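Local coordinates for glyoxalase family protein (Bacillus cereus, PDB 1SS4) that belongs to the glyoxalase superfamily and is of unconfirmed function, though it probably binds a metal ion and may act as a methylmalonyl-CoA epimerase, at residues F28-G33 and A61-P66. Sequence-based numbering, arbitrary orientation.
Sequences FFEEIG and AMMVTP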
loop_
_atom_site.group_PDB
_atom_site.type_symbol
_atom_site.label_atom_id
_atom_site.label_comp_id
_atom_site.label_asym_id
_atom_site.label_seq_id
_atom_site.Cartn_x
_atom_site.Cartn_y
_atom_site.Cartn_z
ATOM N N PHE A 28 14.969 6.707 -4.222
ATOM C CA PHE A 28 13.746 7.420 -4.561
ATOM C C PHE A 28 12.908 7.814 -3.341
ATOM O O PHE A 28 12.491 8.962 -3.214
ATOM C CB PHE A 28 12.893 6.575 -5.512
ATOM C CG PHE A 28 11.585 7.212 -5.866
ATOM C CD1 PHE A 28 11.549 8.339 -6.688
ATOM C CD2 PHE A 28 10.394 6.710 -5.363
ATOM C CE1 PHE A 28 10.335 8.954 -6.999
ATOM C CE2 PHE A 28 9.172 7.321 -5.665
ATOM C CZ PHE A 28 9.146 8.442 -6.484
ATOM N N PHE A 29 12.655 6.873 -2.437
ATOM C CA PHE A 29 11.851 7.214 -1.284
ATOM C C PHE A 29 12.583 8.163 -0.341
ATOM O O PHE A 29 11.949 8.925 0.382
ATOM C CB PHE A 29 11.342 5.936 -0.622
ATOM C CG PHE A 29 10.191 5.310 -1.390
ATOM C CD1 PHE A 29 8.922 5.882 -1.336
ATOM C CD2 PHE A 29 10.400 4.231 -2.234
ATOM C CE1 PHE A 29 7.869 5.389 -2.125
ATOM C CE2 PHE A 29 9.354 3.719 -3.036
ATOM C CZ PHE A 29 8.088 4.303 -2.978
ATOM N N GLU A 30 13.913 8.160 -0.389
ATOM C CA GLU A 30 14.673 9.096 0.442
ATOM C C GLU A 30 14.390 10.506 -0.058
ATOM O O GLU A 30 14.239 11.431 0.738
ATOM C CB GLU A 30 16.172 8.811 0.374
ATOM C CG GLU A 30 16.590 7.620 1.210
ATOM C CD GLU A 30 18.034 7.234 0.985
ATOM O OE1 GLU A 30 18.667 7.827 0.080
ATOM O OE2 GLU A 30 18.530 6.331 1.703
ATOM N N GLU A 31 14.297 10.654 -1.379
ATOM C CA GLU A 31 14.005 11.939 -2.016
ATOM C C GLU A 31 12.603 12.422 -1.657
ATOM O O GLU A 31 12.360 13.620 -1.537
ATOM C CB GLU A 31 14.109 11.811 -3.537
ATOM C CG GLU A 31 15.516 11.591 -4.062
ATOM C CD GLU A 31 16.368 12.855 -4.010
ATOM O OE1 GLU A 31 15.905 13.915 -4.484
ATOM O OE2 GLU A 31 17.504 12.785 -3.503
ATOM N N ILE A 32 11.673 11.481 -1.509
ATOM C CA ILE A 32 10.309 11.812 -1.131
ATOM C C ILE A 32 10.335 12.318 0.314
ATOM O O ILE A 32 9.489 13.103 0.726
ATOM C CB ILE A 32 9.391 10.559 -1.176
ATOM C CG1 ILE A 32 9.203 10.091 -2.622
ATOM C CG2 ILE A 32 8.059 10.866 -0.483
ATOM C CD1 ILE A 32 8.217 10.926 -3.418
ATOM N N GLY A 33 11.281 11.823 1.098
ATOM C CA GLY A 33 11.363 12.265 2.475
ATOM C C GLY A 33 11.359 11.184 3.529
ATOM O O GLY A 33 11.370 11.503 4.721
ATOM N N ALA A 61 14.416 -3.686 2.787
ATOM C CA ALA A 61 14.787 -2.359 3.269
ATOM C C ALA A 61 13.536 -1.722 3.854
ATOM O O ALA A 61 12.493 -1.699 3.209
ATOM C CB ALA A 61 15.329 -1.506 2.137
HETATM N N MSE A 62 13.631 -1.210 5.073
HETATM C CA MSE A 62 12.478 -0.592 5.704
HETATM C C MSE A 62 12.634 0.925 5.755
HETATM O O MSE A 62 13.617 1.436 6.291
HETATM C CB MSE A 62 12.301 -1.149 7.118
HETATM C CG MSE A 62 11.003 -0.735 7.797
HETATM SE SE MSE A 62 9.395 -1.488 6.965
HETATM C CE MSE A 62 9.475 -3.333 7.654
HETATM N N MSE A 63 11.668 1.627 5.164
HETATM C CA MSE A 63 11.653 3.092 5.130
HETATM C C MSE A 63 10.606 3.574 6.139
HETATM O O MSE A 63 9.525 2.997 6.234
HETATM C CB MSE A 63 11.207 3.612 3.757
HETATM C CG MSE A 63 11.879 3.008 2.538
HETATM SE SE MSE A 63 13.780 3.390 2.520
HETATM C CE MSE A 63 13.755 5.286 2.164
ATOM N N VAL A 64 10.905 4.655 6.847
ATOM C CA VAL A 64 9.963 5.204 7.808
ATOM C C VAL A 64 9.759 6.697 7.562
ATOM O O VAL A 64 10.679 7.395 7.120
ATOM C CB VAL A 64 10.447 4.982 9.260
ATOM C CG1 VAL A 64 11.734 5.793 9.532
ATOM C CG2 VAL A 64 9.331 5.365 10.236
ATOM N N THR A 65 8.555 7.193 7.828
ATOM C CA THR A 65 8.295 8.616 7.634
ATOM C C THR A 65 8.853 9.378 8.835
ATOM O O THR A 65 9.038 8.804 9.908
ATOM C CB THR A 65 6.795 8.910 7.568
ATOM O OG1 THR A 65 6.136 8.261 8.670
ATOM C CG2 THR A 65 6.219 8.427 6.249
ATOM N N PRO A 66 9.149 10.671 8.657
ATOM C CA PRO A 66 9.680 11.498 9.739
ATOM C C PRO A 66 8.764 11.494 10.953
ATOM O O PRO A 66 9.242 11.495 12.077
ATOM C CB PRO A 66 9.779 12.888 9.101
ATOM C CG PRO A 66 10.106 12.577 7.684
ATOM C CD PRO A 66 9.169 11.398 7.376
#
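Met63, a selenomethionine on strand 57-64, meets helix 22-32 through its end methyl. Its CE lies 3.7 Å from CB of Phe29 and 3.8 Å from CG of Glu30. The chain bends at both chi2 (-63°) and chi3 (-70°), which brings the methyl up against the first carbon of Phe29 and the second of Glu30. Phe29 touches with CB alone across the contact. Its ring leads away from Met63, and the side chain touches Ile72 of strand 71-79. CD2 of Phe28 lies over the centre of the Phe29 ring, 3.9 Å above its plane. Phe29 and Met63 are both buried, and their touch is apolar. Leu34, Leu36 and Leu74 also touch Met63.

Glu30 marks the solvent side. Its chain runs at about a right angle to that of Met63, and it touches with an aliphatic carbon while the residue as a whole stays exposed.

Past the helix end the contact is more open and rests on one backbone oxygen against an exposed proline ring. Gly33, with positive phi, is the C' residue of a Schellman motif, and its O lies 3.4 Å from CG of Pro66. Leu9 of the second subunit packs on Pro66 and Thr65.

The contact joins helix to sheet within one beta-alpha-beta-beta-beta module, the unit of the glyoxalase fold. With no polar bond between the two segments, their contact rests on van der Waals packing, centred on the end methyl of one selenoether side chain.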